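Local coordinates for protein putative adhesin (Parabacteroides distasonis, PDB 3LJY) that probably takes part in cell adhesion at the bacterial surface, although what it binds is not known, at residues A20-I25 against V82-K87; N103-G108 against L123-T128; G130-N135 against D150-D155; M142-L147 against I162-G167. All blocks are in the same frame, centred on the assembly; numbering follows the deposited sequence.

Overall arrangement
Contacts 2, 3 and 4 join successive turns of one parallel beta-helix, while contact 1, nearer its N-terminal end, brings together two different faces. Contact 1 comes first along the chain; its centre is about 14 Å from that of contact 2 and about 21 and 22 Å from those of contacts 3 and 4. Contacts 2 and 4, 11 Å between centres, are neighbouring layers of the stack and touch: Asn145 ND2 lies 2.8 Å from Lys124 O, and Val127 N 2.8 Å from His146 O. Contacts 3 and 4, also 11 Å apart, face each other across the interior, where Leu132 and Ile152 pack on Leu147 and Ile164. Segments 103-108 and 130-135 meet at Gly108 and Gly130.

Contact 1: A20-I25 against V82-K87; sequences ADYNEI and VKTNSK
Tyr22 lays one face of its ring on Ser86 and sends its hydroxyl on to Thr84, and this is the tight, buried half of the contact. Ser86 CB stands 3.6 Å from the centroid of the Tyr22 ring, only 12° off the normal, a CH-pi contact over the middle of the face. Tyr22 OH donates to Thr84 OG1 at a short 2.5 Å, the acceptor lying near the ring plane; the face contact and the hydroxyl bond together limit how the ring can turn. Thr84 OG1 is turned anti to its own backbone N (chi1 -179°), which presents it to the phenol; it also bonds to Thr43 O. Ser86 OG finds its partners in Trp88 O and Tyr35 OH.

In the parallel beta-helix, strands 24-27 and 80-86 belong to different faces; Tyr22, in the loop leading into the former, packs between them against Tyr35 and Leu65. Ile25 lines the same interior, touching Phe33.

Toward solvent the grip weakens. Lys87 N makes a weak bond of 3.4 Å to Asp21 OD1. The aliphatic part of the lysine crosses the carboxylate, Lys87 CG coming within 3.6 Å of Asp21 OD1, and the chain then bends at its last torsion. Its ammonium Lys87 NZ stays 3.8 Å from Asp21 OD2, a long salt bridge at the exposed edge of the contact, and Arg63 makes another long, weak ion pair with that oxygen.

Contact 2: N103-G108 against L123-T128; sequences NSPLTG and LKETVT
Leu106 and Thr107 pair in parallel with Val127 and Thr128, and three backbone bonds alternate between the strands: Leu106 N to Thr126 O, Thr128 N to Leu106 O at 2.8 Å and Gly108 N to Thr128 O at 3.2 Å. Leu106 and Val127 turn their side chains to the same, buried face, where Leu106 CB lies 4.2 Å from Val127 CG2; Thr107 and Thr128 lie on the exposed one.

At the Asn103 end the backbones are further apart, and side chains make the link. Lys124, extended beyond CG, runs alongside Asn103 and donates from NZ to Asn103 OD1 at 3.0 Å, with the donor tilted 17° from the amide plane. The other end of that amide, Asn103 ND2, bonds to Asn34 OD1, which holds both ends. Glu125 lays its CB 3.4 Å from Pro105 N and then bends at chi2 (-63°), which carries the carboxylate away from the proline. A water bridges the backbones here, donating to Ser104 O at 2.7 Å and accepting from Glu125 N.

These are successive rungs of the parallel beta-helix, stacked where the chain passes from one face to the next. On one side Gln37, at the end of strand 32-37, bonds to Thr107 N and Ser104 OG; on the other, the next turn meets Thr126 OG1 through His146 ND1. Strand 110-115, next along the chain, packs Thr111 against Leu106.

Contact 3: G130-N135 against D150-D155; sequences GKLDLN and DKIECD
Gly130 starts the pairing, its carbonyl O receiving Lys151 N at 2.9 Å and, weakly, Asp150 N. From here strands 131-135 and 151-155 run parallel and in register, successive turns of one face of the parallel beta-helix, a fold in keeping with the pectate-lyase-like clan to which the family belongs.

Lys131 puts its side chain on the polar face with Lys151, Lys131 CG lying 3.7 Å from Lys151 CG. With CG anti to the backbone N, the chain bends at chi2 and chi3 (-138°, -107°) and reaches over to the next rung, where Lys131 NZ meets Glu153 OE2 at 2.7 Å from well above the carboxylate plane (63° out of it). Lys151 NZ comes to the same Glu153 OE2 from the opposite face of that plane, at 3.1 Å, and has a second carboxylate in Asp173. One oxygen thus draws together two ammonium groups, whose mutual repulsion it probably offsets.

Leu132 turns inward. Its N and O take the usual backbone bonds, to Lys151 O and from Glu153 N, and its CB packs on Ile152 CD1. The interior continues across to Ile164, which Ile152 also touches.

Asp133 is outward again and less comfortable: Asp133 OD1 lies 3.7 Å from Glu153 OE1, a like-charge approach probably softened by Lys131.

Leu134 points inward beside Cys154 and against Ile162; Leu134 N binds Glu153 O at 2.7 Å, the shortest of the backbone bonds between the strands. Leu134 O then accepts Asp155 N, and at Asn135 the backbones still lie close, Asn135 CA 3.5 Å from Asp155 O in a CA-H...O contact.

Contact 4: M142-L147 against I162-G167; sequences MVVNHL and ITIKKG
Lys166 stretches its extended chain across His146, and the two form the outer end of this contact. Lys166 CE sits over one face of the imidazole, 3.8 Å from the His146 ring centroid and offset toward the rim, a CH-pi contact; Gly167 CA lies at the ring edge. With His146 CG anti to the backbone N, chi1 -178°, the ring swings out under the lysine chain, where bonds from NE2 to Glu148 and ND1 to Thr126 OG1 fix how it is turned.

Lys165 lies alongside Asn145 and points the same way. Its NZ makes a weak 3.3 Å bond to Asn145 OD1, while Lys165 CE rests 3.6 Å from Val143 CG1. Asn145 ND2 turns to the turn before, bonding to Lys124 O.

These are adjacent turns of the parallel beta-helix, the strands 142-144 and 162-164 running 6° apart, with Val144 and Ile164 stacked side by side inside.

Met142, a selenomethionine, contributes from the buried face. Met142 CB meets Ile162 CG1 at 4.3 Å, and the rest of the side chain leads off to Leu134 and Ile113. Its carbonyl, Met142 O, accepts Thr163 N at 2.9 Å and also a water that lies 2.7 Å from Thr163 OG1.

Contact 1: A20-I25 against V82-K87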
loop_
_atom_site.group_PDB
_atom_site.type_symbol
_atom_site.label_atom_id
_atom_site.label_comp_id
_atom_site.label_asym_id
_atom_site.label_seq_id
_atom_site.Cartn_x
_atom_site.Cartn_y
_atom_site.Cartn_z
ATOM N N ALA A 20 11.577 -13.481 -15.594
ATOM C CA ALA A 20 11.854 -14.450 -14.518
ATOM C C ALA A 20 10.830 -14.172 -13.439
ATOM O O ALA A 20 10.258 -13.101 -13.394
ATOM C CB ALA A 20 13.276 -14.323 -13.973
ATOM N N ASP A 21 10.586 -15.141 -12.581
ATOM C CA ASP A 21 9.679 -14.936 -11.460
ATOM C C ASP A 21 10.295 -13.962 -10.431
ATOM O O ASP A 21 11.514 -13.905 -10.255
ATOM C CB ASP A 21 9.300 -16.277 -10.806
ATOM C CG ASP A 21 8.075 -16.156 -9.914
ATOM O OD1 ASP A 21 6.983 -15.846 -10.450
ATOM O OD2 ASP A 21 8.207 -16.370 -8.683
ATOM N N TYR A 22 9.435 -13.188 -9.773
ATOM C CA TYR A 22 9.864 -12.149 -8.865
ATOM C C TYR A 22 8.913 -12.153 -7.664
ATOM O O TYR A 22 7.775 -12.583 -7.786
ATOM C CB TYR A 22 9.866 -10.799 -9.599
ATOM C CG TYR A 22 8.500 -10.392 -10.104
ATOM C CD1 TYR A 22 7.571 -9.766 -9.263
ATOM C CD2 TYR A 22 8.120 -10.653 -11.415
ATOM C CE1 TYR A 22 6.318 -9.423 -9.732
ATOM C CE2 TYR A 22 6.871 -10.311 -11.879
ATOM C CZ TYR A 22 5.984 -9.708 -11.041
ATOM O OH TYR A 22 4.771 -9.384 -11.511
ATOM N N ASN A 23 9.399 -11.725 -6.501
ATOM C CA ASN A 23 8.580 -11.630 -5.276
ATOM C C ASN A 23 8.584 -10.222 -4.698
ATOM O O ASN A 23 8.060 -9.967 -3.617
ATOM C CB ASN A 23 9.072 -12.621 -4.211
ATOM C CG ASN A 23 10.424 -12.237 -3.625
ATOM O OD1 ASN A 23 11.226 -11.516 -4.241
ATOM N ND2 ASN A 23 10.684 -12.726 -2.420
ATOM N N GLU A 24 9.174 -9.308 -5.439
ATOM C CA GLU A 24 9.295 -7.957 -4.991
ATOM C C GLU A 24 9.164 -7.026 -6.191
ATOM O O GLU A 24 9.563 -7.346 -7.316
ATOM C CB GLU A 24 10.606 -7.801 -4.194
ATOM C CG GLU A 24 10.930 -6.376 -3.833
ATOM C CD GLU A 24 11.910 -6.214 -2.678
ATOM O OE1 GLU A 24 12.546 -7.224 -2.233
ATOM O OE2 GLU A 24 12.015 -5.028 -2.231
ATOM N N ILE A 25 8.524 -5.888 -5.950
ATOM C CA ILE A 25 8.288 -4.864 -6.985
ATOM C C ILE A 25 8.744 -3.479 -6.538
ATOM O O ILE A 25 8.544 -3.107 -5.405
ATOM C CB ILE A 25 6.817 -4.841 -7.377
ATOM C CG1 ILE A 25 6.437 -6.215 -7.948
ATOM C CG2 ILE A 25 6.561 -3.747 -8.350
ATOM C CD1 ILE A 25 5.253 -6.214 -8.900
ATOM N N VAL A 82 1.101 -0.886 -16.677
ATOM C CA VAL A 82 1.746 -2.196 -16.525
ATOM C C VAL A 82 0.725 -3.247 -16.048
ATOM O O VAL A 82 -0.154 -2.939 -15.239
ATOM C CB VAL A 82 2.925 -2.145 -15.508
ATOM C CG1 VAL A 82 3.463 -3.526 -15.287
ATOM C CG2 VAL A 82 4.007 -1.223 -15.999
ATOM N N LYS A 83 0.861 -4.467 -16.576
ATOM C CA LYS A 83 0.084 -5.636 -16.149
ATOM C C LYS A 83 1.029 -6.840 -16.055
ATOM O O LYS A 83 1.609 -7.254 -17.063
ATOM C CB LYS A 83 -1.021 -5.925 -17.151
ATOM C CG LYS A 83 -2.012 -6.958 -16.697
ATOM C CD LYS A 83 -2.803 -7.441 -17.867
ATOM C CE LYS A 83 -3.949 -8.311 -17.460
ATOM N NZ LYS A 83 -3.390 -9.433 -16.790
ATOM N N THR A 84 1.185 -7.380 -14.847
ATOM C CA THR A 84 2.186 -8.409 -14.565
ATOM C C THR A 84 1.718 -9.345 -13.452
ATOM O O THR A 84 0.779 -9.038 -12.746
ATOM C CB THR A 84 3.574 -7.792 -14.219
ATOM O OG1 THR A 84 4.540 -8.827 -13.978
ATOM C CG2 THR A 84 3.499 -6.861 -13.006
ATOM N N ASN A 85 2.361 -10.502 -13.346
ATOM C CA ASN A 85 2.021 -11.514 -12.348
ATOM C C ASN A 85 3.232 -12.286 -11.824
ATOM O O ASN A 85 4.263 -12.363 -12.494
ATOM C CB ASN A 85 0.995 -12.508 -12.931
ATOM C CG ASN A 85 1.596 -13.419 -13.998
ATOM O OD1 ASN A 85 1.983 -12.968 -15.086
ATOM N ND2 ASN A 85 1.652 -14.712 -13.698
ATOM N N SER A 86 3.089 -12.855 -10.628
ATOM C CA SER A 86 4.121 -13.722 -10.046
ATOM C C SER A 86 3.508 -14.621 -8.983
ATOM O O SER A 86 2.339 -14.455 -8.633
ATOM C CB SER A 86 5.283 -12.927 -9.457
ATOM O OG SER A 86 4.916 -12.320 -8.233
ATOM N N LYS A 87 4.282 -15.588 -8.484
ATOM C CA LYS A 87 3.735 -16.572 -7.560
ATOM C C LYS A 87 3.534 -15.962 -6.197
ATOM O O LYS A 87 2.640 -16.366 -5.459
ATOM C CB LYS A 87 4.646 -17.787 -7.434
ATOM C CG LYS A 87 5.139 -18.407 -8.750
ATOM C CD LYS A 87 5.833 -19.738 -8.504
ATOM C CE LYS A 87 6.788 -20.162 -9.638
ATOM N NZ LYS A 87 8.241 -20.147 -9.212
#

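Contact 2: N103-G108 against L123-T128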
loop_
_atom_site.group_PDB
_atom_site.type_symbol
_atom_site.label_atom_id
_atom_site.label_comp_id
_atom_site.label_asym_id
_atom_site.label_seq_id
_atom_site.Cartn_x
_atom_site.Cartn_y
_atom_site.Cartn_z
ATOM N N ASN A 103 -4.930 -6.878 -8.080
ATOM C CA ASN A 103 -6.252 -7.142 -8.618
ATOM C C ASN A 103 -6.724 -8.564 -8.400
ATOM O O ASN A 103 -7.785 -8.903 -8.892
ATOM C CB ASN A 103 -6.286 -6.846 -10.132
ATOM C CG ASN A 103 -6.009 -5.410 -10.438
ATOM O OD1 ASN A 103 -6.549 -4.528 -9.772
ATOM N ND2 ASN A 103 -5.146 -5.152 -11.408
ATOM N N SER A 104 -5.930 -9.381 -7.697
ATOM C CA SER A 104 -6.298 -10.744 -7.360
ATOM C C SER A 104 -6.300 -10.860 -5.847
ATOM O O SER A 104 -5.777 -10.001 -5.173
ATOM C CB SER A 104 -5.247 -11.697 -7.877
ATOM O OG SER A 104 -4.040 -11.447 -7.179
ATOM N N PRO A 105 -6.881 -11.948 -5.307
ATOM C CA PRO A 105 -6.556 -12.294 -3.948
ATOM C C PRO A 105 -5.050 -12.361 -3.788
ATOM O O PRO A 105 -4.336 -12.597 -4.773
ATOM C CB PRO A 105 -7.174 -13.674 -3.797
ATOM C CG PRO A 105 -8.281 -13.711 -4.771
ATOM C CD PRO A 105 -7.837 -12.899 -5.911
ATOM N N LEU A 106 -4.569 -12.090 -2.579
ATOM C CA LEU A 106 -3.150 -12.240 -2.246
ATOM C C LEU A 106 -3.025 -13.147 -1.025
ATOM O O LEU A 106 -3.608 -12.866 0.009
ATOM C CB LEU A 106 -2.506 -10.873 -1.998
ATOM C CG LEU A 106 -0.983 -10.826 -1.733
ATOM C CD1 LEU A 106 -0.155 -11.198 -2.936
ATOM C CD2 LEU A 106 -0.566 -9.428 -1.255
ATOM N N THR A 107 -2.298 -14.255 -1.163
ATOM C CA THR A 107 -2.021 -15.170 -0.048
ATOM C C THR A 107 -0.515 -15.290 0.170
ATOM O O THR A 107 0.261 -15.183 -0.777
ATOM C CB THR A 107 -2.592 -16.602 -0.316
ATOM O OG1 THR A 107 -3.993 -16.511 -0.585
ATOM C CG2 THR A 107 -2.407 -17.539 0.904
ATOM N N GLY A 108 -0.101 -15.550 1.408
ATOM C CA GLY A 108 1.302 -15.806 1.711
ATOM C C GLY A 108 1.705 -15.502 3.130
ATOM O O GLY A 108 0.870 -15.275 3.997
ATOM N N LEU A 123 -5.231 -2.665 -2.609
ATOM C CA LEU A 123 -5.339 -4.126 -2.533
ATOM C C LEU A 123 -6.800 -4.449 -2.550
ATOM O O LEU A 123 -7.478 -4.310 -1.526
ATOM C CB LEU A 123 -4.653 -4.726 -1.303
ATOM C CG LEU A 123 -3.250 -4.139 -1.048
ATOM C CD1 LEU A 123 -2.657 -4.619 0.293
ATOM C CD2 LEU A 123 -2.274 -4.387 -2.206
ATOM N N LYS A 124 -7.266 -4.902 -3.720
ATOM C CA LYS A 124 -8.687 -4.911 -4.057
ATOM C C LYS A 124 -9.418 -6.160 -3.635
ATOM O O LYS A 124 -10.614 -6.108 -3.429
ATOM C CB LYS A 124 -8.875 -4.724 -5.562
ATOM C CG LYS A 124 -8.565 -3.350 -5.997
ATOM C CD LYS A 124 -8.547 -3.284 -7.487
ATOM C CE LYS A 124 -8.268 -1.884 -7.974
ATOM N NZ LYS A 124 -7.883 -1.912 -9.437
ATOM N N GLU A 125 -8.706 -7.281 -3.552
ATOM C CA GLU A 125 -9.312 -8.567 -3.173
ATOM C C GLU A 125 -8.703 -9.049 -1.863
ATOM O O GLU A 125 -7.717 -8.482 -1.372
ATOM C CB GLU A 125 -9.083 -9.635 -4.258
ATOM C CG GLU A 125 -9.480 -9.237 -5.665
ATOM C CD GLU A 125 -10.980 -8.943 -5.828
ATOM O OE1 GLU A 125 -11.810 -9.522 -5.086
ATOM O OE2 GLU A 125 -11.326 -8.104 -6.699
ATOM N N THR A 126 -9.256 -10.131 -1.335
ATOM C CA THR A 126 -8.900 -10.603 -0.002
ATOM C C THR A 126 -7.401 -10.881 0.090
ATOM O O THR A 126 -6.848 -11.616 -0.732
ATOM C CB THR A 126 -9.725 -11.856 0.367
ATOM O OG1 THR A 126 -11.095 -11.579 0.097
ATOM C CG2 THR A 126 -9.588 -12.251 1.871
ATOM N N VAL A 127 -6.767 -10.271 1.095
ATOM C CA VAL A 127 -5.363 -10.509 1.446
ATOM C C VAL A 127 -5.332 -11.435 2.643
ATOM O O VAL A 127 -5.707 -11.033 3.742
ATOM C CB VAL A 127 -4.604 -9.189 1.761
ATOM C CG1 VAL A 127 -3.162 -9.463 2.193
ATOM C CG2 VAL A 127 -4.587 -8.267 0.512
ATOM N N THR A 128 -4.899 -12.679 2.432
ATOM C CA THR A 128 -4.808 -13.682 3.507
ATOM C C THR A 128 -3.341 -13.948 3.816
ATOM O O THR A 128 -2.696 -14.683 3.119
ATOM C CB THR A 128 -5.509 -14.981 3.130
ATOM O OG1 THR A 128 -6.861 -14.688 2.761
ATOM C CG2 THR A 128 -5.489 -16.013 4.309
HETATM O O HOH W 1 -5.852 -8.001 -3.311
#

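Contact 3: G130-N135 against D150-D155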
loop_
_atom_site.group_PDB
_atom_site.type_symbol
_atom_site.label_atom_id
_atom_site.label_comp_id
_atom_site.label_asym_id
_atom_site.label_seq_id
_atom_site.Cartn_x
_atom_site.Cartn_y
_atom_site.Cartn_z
ATOM N N GLY A 130 0.114 -14.056 6.909
ATOM C CA GLY A 130 0.525 -14.047 8.294
ATOM C C GLY A 130 0.634 -12.611 8.755
ATOM O O GLY A 130 0.038 -12.231 9.748
ATOM N N LYS A 131 1.412 -11.813 8.029
ATOM C CA LYS A 131 1.627 -10.415 8.367
ATOM C C LYS A 131 1.436 -9.478 7.162
ATOM O O LYS A 131 1.938 -9.741 6.062
ATOM C CB LYS A 131 3.019 -10.217 8.946
ATOM C CG LYS A 131 3.105 -9.019 9.889
ATOM C CD LYS A 131 4.343 -8.210 9.693
ATOM C CE LYS A 131 5.313 -8.385 10.777
ATOM N NZ LYS A 131 6.020 -7.057 10.972
ATOM N N LEU A 132 0.663 -8.417 7.365
ATOM C CA LEU A 132 0.625 -7.288 6.419
ATOM C C LEU A 132 1.255 -6.071 7.116
ATOM O O LEU A 132 0.825 -5.688 8.199
ATOM C CB LEU A 132 -0.805 -6.972 5.940
ATOM C CG LEU A 132 -0.922 -5.927 4.799
ATOM C CD1 LEU A 132 -0.122 -6.390 3.561
ATOM C CD2 LEU A 132 -2.377 -5.617 4.444
ATOM N N ASP A 133 2.320 -5.527 6.535
ATOM C CA ASP A 133 3.068 -4.427 7.138
ATOM C C ASP A 133 2.985 -3.243 6.181
ATOM O O ASP A 133 3.530 -3.302 5.088
ATOM C CB ASP A 133 4.522 -4.847 7.362
ATOM C CG ASP A 133 5.435 -3.707 7.901
ATOM O OD1 ASP A 133 4.982 -2.596 8.319
ATOM O OD2 ASP A 133 6.662 -3.960 7.933
ATOM N N LEU A 134 2.273 -2.190 6.577
ATOM C CA LEU A 134 1.976 -1.044 5.683
ATOM C C LEU A 134 2.652 0.197 6.209
ATOM O O LEU A 134 2.489 0.522 7.370
ATOM C CB LEU A 134 0.456 -0.782 5.572
ATOM C CG LEU A 134 -0.400 -1.948 5.085
ATOM C CD1 LEU A 134 -1.848 -1.565 4.879
ATOM C CD2 LEU A 134 0.184 -2.512 3.819
ATOM N N ASN A 135 3.370 0.918 5.354
ATOM C CA ASN A 135 4.183 2.056 5.783
ATOM C C ASN A 135 4.041 3.285 4.827
ATOM O O ASN A 135 4.818 3.371 3.874
ATOM C CB ASN A 135 5.676 1.617 5.882
ATOM C CG ASN A 135 5.887 0.248 6.608
ATOM O OD1 ASN A 135 5.845 -0.854 5.989
ATOM N ND2 ASN A 135 6.157 0.320 7.911
ATOM N N ASP A 150 -2.831 -12.730 10.691
ATOM C CA ASP A 150 -2.389 -12.941 12.059
ATOM C C ASP A 150 -1.983 -11.602 12.679
ATOM O O ASP A 150 -2.310 -11.313 13.834
ATOM C CB ASP A 150 -1.242 -13.973 12.095
ATOM C CG ASP A 150 -1.720 -15.394 11.748
ATOM O OD1 ASP A 150 -2.738 -15.795 12.348
ATOM O OD2 ASP A 150 -1.105 -16.119 10.904
ATOM N N LYS A 151 -1.275 -10.785 11.900
ATOM C CA LYS A 151 -0.725 -9.510 12.365
ATOM C C LYS A 151 -0.858 -8.438 11.313
ATOM O O LYS A 151 -0.607 -8.675 10.128
ATOM C CB LYS A 151 0.747 -9.688 12.740
ATOM C CG LYS A 151 1.496 -8.429 13.218
ATOM C CD LYS A 151 0.829 -7.716 14.417
ATOM C CE LYS A 151 1.837 -7.150 15.401
ATOM N NZ LYS A 151 2.546 -5.976 14.866
ATOM N N ILE A 152 -1.317 -7.263 11.755
ATOM C CA ILE A 152 -1.380 -6.032 10.950
ATOM C C ILE A 152 -0.479 -4.977 11.600
ATOM O O ILE A 152 -0.510 -4.770 12.817
ATOM C CB ILE A 152 -2.838 -5.481 10.818
ATOM C CG1 ILE A 152 -2.874 -4.095 10.098
ATOM C CG2 ILE A 152 -3.514 -5.383 12.176
ATOM C CD1 ILE A 152 -2.480 -4.141 8.601
ATOM N N GLU A 153 0.384 -4.384 10.790
ATOM C CA GLU A 153 1.181 -3.233 11.179
ATOM C C GLU A 153 0.923 -2.074 10.221
ATOM O O GLU A 153 1.010 -2.264 9.012
ATOM C CB GLU A 153 2.648 -3.585 11.141
ATOM C CG GLU A 153 3.069 -4.376 12.324
ATOM C CD GLU A 153 4.561 -4.630 12.363
ATOM O OE1 GLU A 153 5.324 -3.799 11.783
ATOM O OE2 GLU A 153 4.960 -5.667 12.985
ATOM N N CYS A 154 0.541 -0.924 10.773
ATOM C CA CYS A 154 0.291 0.304 10.023
ATOM C C CYS A 154 1.063 1.478 10.553
ATOM O O CYS A 154 0.899 1.849 11.702
ATOM C CB CYS A 154 -1.139 0.739 10.173
ATOM S SG CYS A 154 -2.212 -0.175 9.211
ATOM N N ASP A 155 1.821 2.121 9.680
ATOM C CA ASP A 155 2.627 3.265 10.036
ATOM C C ASP A 155 2.346 4.431 9.140
ATOM O O ASP A 155 2.664 4.357 7.979
ATOM C CB ASP A 155 4.092 2.909 9.805
ATOM C CG ASP A 155 4.831 2.777 11.050
ATOM O OD1 ASP A 155 4.480 1.825 11.789
ATOM O OD2 ASP A 155 5.706 3.670 11.315
#

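Contact 4: M142-L147 against I162-G167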
loop_
_atom_site.group_PDB
_atom_site.type_symbol
_atom_site.label_atom_id
_atom_site.label_comp_id
_atom_site.label_asym_id
_atom_site.label_seq_id
_atom_site.Cartn_x
_atom_site.Cartn_y
_atom_site.Cartn_z
HETATM N N MSE A 142 -3.129 4.368 0.970
HETATM C CA MSE A 142 -3.445 2.980 0.706
HETATM C C MSE A 142 -4.891 2.697 1.023
HETATM O O MSE A 142 -5.427 3.210 2.013
HETATM C CB MSE A 142 -2.609 2.064 1.562
HETATM C CG MSE A 142 -1.160 2.327 1.388
HETATM SE SE MSE A 142 -0.092 0.822 1.951
HETATM C CE MSE A 142 1.639 1.648 1.811
ATOM N N VAL A 143 -5.507 1.856 0.190
ATOM C CA VAL A 143 -6.843 1.303 0.444
ATOM C C VAL A 143 -6.787 -0.206 0.361
ATOM O O VAL A 143 -6.413 -0.753 -0.648
ATOM C CB VAL A 143 -7.880 1.792 -0.563
ATOM C CG1 VAL A 143 -9.190 1.195 -0.227
ATOM C CG2 VAL A 143 -7.971 3.346 -0.579
ATOM N N VAL A 144 -7.159 -0.885 1.442
ATOM C CA VAL A 144 -7.188 -2.355 1.504
ATOM C C VAL A 144 -8.635 -2.792 1.715
ATOM O O VAL A 144 -9.204 -2.480 2.758
ATOM C CB VAL A 144 -6.312 -2.864 2.694
ATOM C CG1 VAL A 144 -6.304 -4.386 2.791
ATOM C CG2 VAL A 144 -4.883 -2.323 2.586
ATOM N N ASN A 145 -9.219 -3.512 0.738
ATOM C CA ASN A 145 -10.626 -3.880 0.781
ATOM C C ASN A 145 -10.913 -4.961 1.828
ATOM O O ASN A 145 -11.902 -4.870 2.537
ATOM C CB ASN A 145 -11.141 -4.322 -0.604
ATOM C CG ASN A 145 -11.252 -3.164 -1.614
ATOM O OD1 ASN A 145 -11.072 -1.991 -1.294
ATOM N ND2 ASN A 145 -11.525 -3.522 -2.867
ATOM N N HIS A 146 -10.076 -5.993 1.916
ATOM C CA HIS A 146 -10.376 -7.100 2.807
ATOM C C HIS A 146 -9.099 -7.837 3.257
ATOM O O HIS A 146 -8.352 -8.352 2.444
ATOM C CB HIS A 146 -11.381 -7.997 2.112
ATOM C CG HIS A 146 -11.839 -9.183 2.917
ATOM N ND1 HIS A 146 -12.334 -10.327 2.325
ATOM C CD2 HIS A 146 -11.875 -9.408 4.251
ATOM C CE1 HIS A 146 -12.657 -11.197 3.264
ATOM N NE2 HIS A 146 -12.380 -10.667 4.440
ATOM N N LEU A 147 -8.846 -7.852 4.560
ATOM C CA LEU A 147 -7.671 -8.515 5.144
ATOM C C LEU A 147 -8.093 -9.656 6.094
ATOM O O LEU A 147 -9.048 -9.528 6.845
ATOM C CB LEU A 147 -6.807 -7.479 5.899
ATOM C CG LEU A 147 -5.497 -8.018 6.537
ATOM C CD1 LEU A 147 -4.422 -8.353 5.481
ATOM C CD2 LEU A 147 -4.964 -7.092 7.611
ATOM N N ILE A 162 -4.288 5.420 5.497
ATOM C CA ILE A 162 -4.480 4.020 5.241
ATOM C C ILE A 162 -5.932 3.691 5.556
ATOM O O ILE A 162 -6.376 3.957 6.670
ATOM C CB ILE A 162 -3.516 3.136 6.091
ATOM C CG1 ILE A 162 -2.047 3.324 5.608
ATOM C CG2 ILE A 162 -3.920 1.701 6.013
ATOM C CD1 ILE A 162 -0.949 2.889 6.604
ATOM N N THR A 163 -6.671 3.113 4.580
ATOM C CA THR A 163 -8.030 2.578 4.821
ATOM C C THR A 163 -8.015 1.057 4.762
ATOM O O THR A 163 -7.442 0.503 3.854
ATOM C CB THR A 163 -9.034 3.125 3.800
ATOM O OG1 THR A 163 -9.085 4.547 3.894
ATOM C CG2 THR A 163 -10.431 2.550 4.032
ATOM N N ILE A 164 -8.583 0.386 5.754
ATOM C CA ILE A 164 -8.799 -1.057 5.699
ATOM C C ILE A 164 -10.278 -1.270 5.993
ATOM O O ILE A 164 -10.741 -0.982 7.113
ATOM C CB ILE A 164 -7.952 -1.901 6.702
ATOM C CG1 ILE A 164 -6.461 -1.538 6.639
ATOM C CG2 ILE A 164 -8.141 -3.413 6.411
ATOM C CD1 ILE A 164 -5.620 -2.218 7.714
ATOM N N LYS A 165 -10.998 -1.760 4.976
ATOM C CA LYS A 165 -12.440 -1.671 4.929
ATOM C C LYS A 165 -13.121 -2.789 5.681
ATOM O O LYS A 165 -14.224 -2.604 6.185
ATOM C CB LYS A 165 -12.904 -1.708 3.492
ATOM C CG LYS A 165 -12.586 -0.465 2.738
ATOM C CD LYS A 165 -13.175 -0.523 1.315
ATOM C CE LYS A 165 -12.716 0.686 0.483
ATOM N NZ LYS A 165 -13.089 0.585 -0.954
ATOM N N LYS A 166 -12.497 -3.959 5.719
ATOM C CA LYS A 166 -13.096 -5.081 6.386
ATOM C C LYS A 166 -12.126 -6.227 6.639
ATOM O O LYS A 166 -11.072 -6.304 6.046
ATOM C CB LYS A 166 -14.344 -5.557 5.616
ATOM C CG LYS A 166 -14.147 -6.685 4.664
ATOM C CD LYS A 166 -15.485 -7.100 3.973
ATOM C CE LYS A 166 -15.207 -7.964 2.750
ATOM N NZ LYS A 166 -16.405 -8.247 1.849
ATOM N N GLY A 167 -12.522 -7.121 7.534
ATOM C CA GLY A 167 -11.752 -8.327 7.818
ATOM C C GLY A 167 -11.380 -8.535 9.270
ATOM O O GLY A 167 -12.028 -8.010 10.184
HETATM O O HOH W 2 -7.063 5.884 2.692
#